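Local coordinates for ancillary protein 1 (Streptococcus pyogenes, PDB 2XI9) that probably serves as a pilus-presented adhesin, needing its internal thioester bond for efficient attachment of the bacterium to host cells, at residues Pro204-Pro209 with Tyr250-Ser255; Ile216-Glu221 with Val284-Asp289. All blocks are in the same frame, centred on the assembly; numbering follows the deposited sequence.

Interaction 1 of 2, residues Pro204-Pro209 with Tyr250-Ser255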
loop_
_atom_site.group_PDB
_atom_site.type_symbol
_atom_site.label_atom_id
_atom_site.label_comp_id
_atom_site.label_asym_id
_atom_site.label_seq_id
_atom_site.Cartn_x
_atom_site.Cartn_y
_atom_site.Cartn_z
ATOM N N PRO A 204 -0.887 13.788 -2.240
ATOM C CA PRO A 204 -2.024 13.579 -1.353
ATOM C C PRO A 204 -2.849 14.824 -1.196
ATOM O O PRO A 204 -2.334 15.945 -1.134
ATOM C CB PRO A 204 -1.373 13.172 -0.018
ATOM C CG PRO A 204 -0.049 13.745 -0.063
ATOM C CD PRO A 204 0.384 13.777 -1.493
ATOM N N ARG A 205 -4.150 14.629 -1.154
ATOM C CA ARG A 205 -5.047 15.731 -0.938
ATOM C C ARG A 205 -5.033 16.125 0.545
ATOM O O ARG A 205 -5.125 17.313 0.911
ATOM C CB ARG A 205 -6.423 15.294 -1.420
ATOM C CG ARG A 205 -7.425 16.333 -1.519
ATOM C CD ARG A 205 -8.694 15.837 -2.180
ATOM N NE ARG A 205 -8.700 15.760 -3.654
ATOM C CZ ARG A 205 -8.796 16.792 -4.497
ATOM N NH1 ARG A 205 -8.856 18.059 -4.086
ATOM N NH2 ARG A 205 -8.793 16.557 -5.789
ATOM N N ASP A 206 -4.882 15.119 1.381
ATOM C CA ASP A 206 -4.921 15.216 2.831
ATOM C C ASP A 206 -3.583 15.705 3.363
ATOM O O ASP A 206 -2.568 15.523 2.727
ATOM C CB ASP A 206 -5.232 13.849 3.437
ATOM C CG ASP A 206 -6.689 13.465 3.296
ATOM O OD1 ASP A 206 -7.530 14.265 3.739
ATOM O OD2 ASP A 206 -6.998 12.366 2.793
ATOM N N THR A 207 -3.601 16.254 4.562
ATOM C CA THR A 207 -2.397 16.652 5.266
ATOM C C THR A 207 -2.117 15.788 6.499
ATOM O O THR A 207 -1.010 15.853 7.058
ATOM C CB THR A 207 -2.498 18.099 5.728
ATOM O OG1 THR A 207 -3.593 18.259 6.657
ATOM C CG2 THR A 207 -2.706 18.998 4.534
ATOM N N ASP A 208 -3.119 14.998 6.923
ATOM C CA ASP A 208 -3.001 14.218 8.128
ATOM C C ASP A 208 -3.032 12.735 7.787
ATOM O O ASP A 208 -3.981 12.268 7.125
ATOM C CB ASP A 208 -4.122 14.548 9.102
ATOM C CG ASP A 208 -3.969 13.774 10.396
ATOM O OD1 ASP A 208 -3.175 14.174 11.246
ATOM O OD2 ASP A 208 -4.590 12.736 10.530
ATOM N N PRO A 209 -1.971 12.000 8.155
ATOM C CA PRO A 209 -1.965 10.597 7.769
ATOM C C PRO A 209 -3.115 9.765 8.325
ATOM O O PRO A 209 -3.584 8.888 7.635
ATOM C CB PRO A 209 -0.623 10.069 8.298
ATOM C CG PRO A 209 0.225 11.256 8.454
ATOM C CD PRO A 209 -0.702 12.398 8.813
ATOM N N TYR A 250 -7.640 7.735 -6.383
ATOM C CA TYR A 250 -6.787 8.769 -6.964
ATOM C C TYR A 250 -7.128 10.179 -6.459
ATOM O O TYR A 250 -6.243 11.013 -6.346
ATOM C CB TYR A 250 -6.870 8.749 -8.487
ATOM C CG TYR A 250 -6.187 7.589 -9.192
ATOM C CD1 TYR A 250 -5.138 6.875 -8.595
ATOM C CD2 TYR A 250 -6.580 7.219 -10.452
ATOM C CE1 TYR A 250 -4.504 5.850 -9.252
ATOM C CE2 TYR A 250 -5.925 6.178 -11.140
ATOM C CZ TYR A 250 -4.900 5.497 -10.523
ATOM O OH TYR A 250 -4.249 4.481 -11.187
ATOM N N TYR A 251 -8.408 10.425 -6.179
ATOM C CA TYR A 251 -8.849 11.653 -5.566
ATOM C C TYR A 251 -8.047 11.974 -4.298
ATOM O O TYR A 251 -7.663 13.120 -4.104
ATOM C CB TYR A 251 -10.368 11.610 -5.292
ATOM C CG TYR A 251 -10.909 12.863 -4.608
ATOM C CD1 TYR A 251 -10.940 12.971 -3.220
ATOM C CD2 TYR A 251 -11.335 13.946 -5.349
ATOM C CE1 TYR A 251 -11.411 14.128 -2.599
ATOM C CE2 TYR A 251 -11.818 15.102 -4.725
ATOM C CZ TYR A 251 -11.846 15.179 -3.358
ATOM O OH TYR A 251 -12.306 16.325 -2.744
ATOM N N PHE A 252 -7.757 10.962 -3.476
ATOM C CA PHE A 252 -7.029 11.128 -2.222
ATOM C C PHE A 252 -5.538 10.938 -2.400
ATOM O O PHE A 252 -4.786 11.635 -1.779
ATOM C CB PHE A 252 -7.551 10.170 -1.118
ATOM C CG PHE A 252 -8.970 10.478 -0.695
ATOM C CD1 PHE A 252 -9.257 11.640 -0.039
ATOM C CD2 PHE A 252 -10.013 9.610 -1.033
ATOM C CE1 PHE A 252 -10.614 11.958 0.303
ATOM C CE2 PHE A 252 -11.352 9.923 -0.739
ATOM C CZ PHE A 252 -11.637 11.072 -0.055
ATOM N N THR A 253 -5.103 9.989 -3.221
ATOM C CA THR A 253 -3.638 9.740 -3.341
ATOM C C THR A 253 -2.859 10.741 -4.230
ATOM O O THR A 253 -1.659 10.997 -4.019
ATOM C CB THR A 253 -3.344 8.319 -3.860
ATOM O OG1 THR A 253 -3.893 8.149 -5.175
ATOM C CG2 THR A 253 -3.926 7.265 -2.946
ATOM N N ASP A 254 -3.538 11.219 -5.261
ATOM C CA ASP A 254 -2.945 11.983 -6.336
ATOM C C ASP A 254 -3.698 13.285 -6.633
ATOM O O ASP A 254 -3.393 13.979 -7.585
ATOM C CB ASP A 254 -2.885 11.103 -7.568
ATOM C CG ASP A 254 -1.846 9.967 -7.431
ATOM O OD1 ASP A 254 -0.614 10.223 -7.496
ATOM O OD2 ASP A 254 -2.270 8.821 -7.295
ATOM N N SER A 255 -4.671 13.624 -5.795
ATOM C CA SER A 255 -5.450 14.837 -5.966
ATOM C C SER A 255 -6.087 14.937 -7.371
ATOM O O SER A 255 -6.085 15.987 -7.965
ATOM C CB SER A 255 -4.594 16.056 -5.657
ATOM O OG SER A 255 -4.155 16.025 -4.299
#

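Interaction 2 of 2, residues Ile216-Glu221 with Val284-Asp289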
loop_
_atom_site.group_PDB
_atom_site.type_symbol
_atom_site.label_atom_id
_atom_site.label_comp_id
_atom_site.label_asym_id
_atom_site.label_seq_id
_atom_site.Cartn_x
_atom_site.Cartn_y
_atom_site.Cartn_z
ATOM N N ILE A 216 -9.161 6.359 2.670
ATOM C CA ILE A 216 -8.880 5.219 1.861
ATOM C C ILE A 216 -9.729 3.996 2.240
ATOM O O ILE A 216 -10.322 3.349 1.344
ATOM C CB ILE A 216 -7.328 4.889 1.860
ATOM C CG1 ILE A 216 -6.511 6.017 1.221
ATOM C CG2 ILE A 216 -7.074 3.512 1.321
ATOM C CD1 ILE A 216 -6.802 6.344 -0.172
ATOM N N LYS A 217 -9.841 3.710 3.538
ATOM C CA LYS A 217 -10.605 2.572 3.997
ATOM C C LYS A 217 -12.064 2.764 3.635
ATOM O O LYS A 217 -12.720 1.794 3.343
ATOM C CB LYS A 217 -10.517 2.407 5.502
ATOM C CG LYS A 217 -9.219 1.896 5.998
ATOM C CD LYS A 217 -9.290 1.841 7.508
ATOM C CE LYS A 217 -8.047 1.239 8.109
ATOM N NZ LYS A 217 -8.039 1.317 9.628
ATOM N N LYS A 218 -12.558 4.024 3.624
ATOM C CA LYS A 218 -13.982 4.251 3.342
ATOM C C LYS A 218 -14.359 4.148 1.858
ATOM O O LYS A 218 -15.465 3.705 1.534
ATOM C CB LYS A 218 -14.465 5.567 3.954
ATOM C CG LYS A 218 -14.567 5.466 5.520
ATOM C CD LYS A 218 -14.685 6.790 6.213
ATOM C CE LYS A 218 -16.099 7.309 6.150
ATOM N NZ LYS A 218 -16.269 8.743 6.646
ATOM N N VAL A 219 -13.464 4.570 0.977
ATOM C CA VAL A 219 -13.609 4.352 -0.450
ATOM C C VAL A 219 -13.694 2.843 -0.731
ATOM O O VAL A 219 -14.627 2.387 -1.405
ATOM C CB VAL A 219 -12.447 4.999 -1.262
ATOM C CG1 VAL A 219 -12.462 4.582 -2.747
ATOM C CG2 VAL A 219 -12.494 6.555 -1.186
ATOM N N ILE A 220 -12.735 2.090 -0.201
ATOM C CA ILE A 220 -12.735 0.630 -0.401
ATOM C C ILE A 220 -14.042 -0.025 0.101
ATOM O O ILE A 220 -14.636 -0.823 -0.599
ATOM C CB ILE A 220 -11.544 -0.039 0.237
ATOM C CG1 ILE A 220 -10.238 0.437 -0.376
ATOM C CG2 ILE A 220 -11.685 -1.601 0.109
ATOM C CD1 ILE A 220 -10.063 0.152 -1.851
ATOM N N GLU A 221 -14.492 0.374 1.290
ATOM C CA GLU A 221 -15.677 -0.134 1.941
ATOM C C GLU A 221 -16.928 0.005 1.102
ATOM O O GLU A 221 -17.786 -0.897 1.098
ATOM C CB GLU A 221 -15.882 0.633 3.294
ATOM C CG GLU A 221 -17.162 0.422 3.951
ATOM C CD GLU A 221 -17.554 1.491 4.966
ATOM O OE1 GLU A 221 -16.669 2.064 5.653
ATOM O OE2 GLU A 221 -18.801 1.692 5.085
ATOM N N VAL A 284 -16.296 9.475 -2.692
ATOM C CA VAL A 284 -15.438 10.450 -2.099
ATOM C C VAL A 284 -16.136 11.194 -0.956
ATOM O O VAL A 284 -15.524 11.450 0.109
ATOM C CB VAL A 284 -14.930 11.384 -3.229
ATOM C CG1 VAL A 284 -14.360 12.659 -2.664
ATOM C CG2 VAL A 284 -13.889 10.611 -4.069
ATOM N N GLU A 285 -17.393 11.547 -1.166
ATOM C CA GLU A 285 -18.148 12.329 -0.182
ATOM C C GLU A 285 -18.443 11.498 1.078
ATOM O O GLU A 285 -18.332 11.984 2.174
ATOM C CB GLU A 285 -19.447 12.890 -0.797
ATOM C CG GLU A 285 -19.202 14.024 -1.823
ATOM C CD GLU A 285 -20.491 14.474 -2.538
ATOM O OE1 GLU A 285 -21.611 14.079 -2.107
ATOM O OE2 GLU A 285 -20.386 15.255 -3.529
ATOM N N TYR A 286 -18.718 10.208 0.906
ATOM C CA TYR A 286 -18.850 9.310 2.024
ATOM C C TYR A 286 -17.530 9.271 2.784
ATOM O O TYR A 286 -17.474 9.513 3.989
ATOM C CB TYR A 286 -19.267 7.883 1.564
ATOM C CG TYR A 286 -19.126 6.886 2.684
ATOM C CD1 TYR A 286 -19.913 6.965 3.815
ATOM C CD2 TYR A 286 -18.168 5.905 2.637
ATOM C CE1 TYR A 286 -19.755 6.049 4.879
ATOM C CE2 TYR A 286 -17.996 4.990 3.698
ATOM C CZ TYR A 286 -18.797 5.061 4.791
ATOM O OH TYR A 286 -18.609 4.155 5.829
ATOM N N ALA A 287 -16.455 8.985 2.076
ATOM C CA ALA A 287 -15.144 8.908 2.701
ATOM C C ALA A 287 -14.798 10.150 3.509
ATOM O O ALA A 287 -14.348 10.074 4.680
ATOM C CB ALA A 287 -14.069 8.606 1.603
ATOM N N GLN A 288 -15.057 11.306 2.911
ATOM C CA GLN A 288 -14.832 12.573 3.606
ATOM C C GLN A 288 -15.737 12.871 4.795
ATOM O O GLN A 288 -15.436 13.784 5.595
ATOM C CB GLN A 288 -14.950 13.726 2.593
ATOM C CG GLN A 288 -13.830 13.742 1.616
ATOM C CD GLN A 288 -13.999 14.822 0.529
ATOM O OE1 GLN A 288 -15.121 15.171 0.114
ATOM N NE2 GLN A 288 -12.882 15.388 0.120
ATOM N N ASP A 289 -16.856 12.159 4.937
ATOM C CA ASP A 289 -17.762 12.486 6.039
ATOM C C ASP A 289 -17.155 12.032 7.381
ATOM O O ASP A 289 -16.168 11.314 7.388
ATOM C CB ASP A 289 -19.173 11.975 5.766
ATOM C CG ASP A 289 -19.438 10.552 6.244
ATOM O OD1 ASP A 289 -18.606 9.911 6.956
ATOM O OD2 ASP A 289 -20.593 10.129 5.969
#

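Interaction 1 of 2, residues Pro204-Pro209 with Tyr250-Ser255
The guanidinium of Arg205 lies on the ring of Tyr251 in an offset cation-pi stack, which joins the loop before helix 209-222 to the C-terminal end of helix 238-253 in the thioester domain. The two planes are 19° apart, and Arg205 CZ sits 3.8 Å from the centroid of the Tyr251 ring. NE rides over the middle of that ring, while CE2 of the tyrosine underlies the rim of the guanidinium. Ser255 CB approaches the other face of the guanidinium, also toward its rim. An extended chi1 and chi2 carry the arginine along the helix end, and the bend at chi3 (-80°) turns the flat head onto the ring. In that position Arg205 NE also donates to Tyr251 O at 2.9 Å, so a single tyrosine offers both its aromatic face and its carbonyl. Arginine suits the place because NH2 remains available beyond the stack, reaching Glu257 OE2 in a salt bridge and Ala256 O in a hydrogen bond. The backbone fixes the register, with Arg205 N giving a fairly straight bond (164°) to Phe252 O, a carbonyl of the helix's last turn. Ser255 OG, hydrogen-bonded to Lys203 O, packs 3.7 Å from Arg205 CB. Asp206 OD2 holds His215 and comes within 3.7 Å of Phe252 CD1, approaching the ring obliquely.

Interaction 2 of 2, residues Ile216-Glu221 with Val284-Asp289
Lys218 NZ is gripped at the C-terminal end of helix 274-288 by Asp289 OD1, in a 2.6 Å salt bridge, and by the carbonyls Tyr286 O and Ala287 O. With Asn291 O just beyond, four acceptors must share the three ammonium hydrogens, and Ala287 O is met from above its carbonyl plane. The lysine reaches them from helix 209-222, in the helical part of the thioester domain; segments 216-221 and 284-288 have N-to-C directions 136° apart, about midway between perpendicular and antiparallel. Its chain bends at chi3 (80°), bringing the ammonium in over the last carbonyls of the neighbouring helix. Tyr286 O takes NZ on one face of its plane and the backbone N of Asp289 on the other. On its way the lysine crosses the Tyr286 ring at about a right angle. Lys218 CE makes a CH-pi contact 4.0 Å from the ring centroid, with NZ farther out above the same face. Tyrosine serves here with both face and hydroxyl: Tyr286 OH lies 2.6 Å from Glu221 OE2, a weak bond whose proton is not settled, the carboxylate standing nearly upright to the ring. Glu221 OE1 is held by Gln294 N. Between the helices, Ala287 is small enough to let them close, its CB meeting Val219 CG2 at 3.8 Å. With helix-end carbonyls and a carboxylate converging on NZ, the lysine is probably kept charged despite its burial.

Overall arrangement
Followed from the N terminus, the chain enters interaction 1 in the loop 204-209, then interaction 2 on helix 209-222. It returns to interaction 1 at the end of helix 238-253 and to interaction 2 at the end of helix 274-288. The loops they close, of 40 and 62 intervening residues, therefore overlap and cross, and neither contains the other. Together they tie three helices and the loop leading into the first of them into one helical unit of the thioester domain. With centres 12 Å apart, the contacts meet directly: Phe252 packs against Val219 and Ala287, Tyr251 touches Val284, and Tyr251 OH probably makes a weak hydrogen bond to Gln288 NE2.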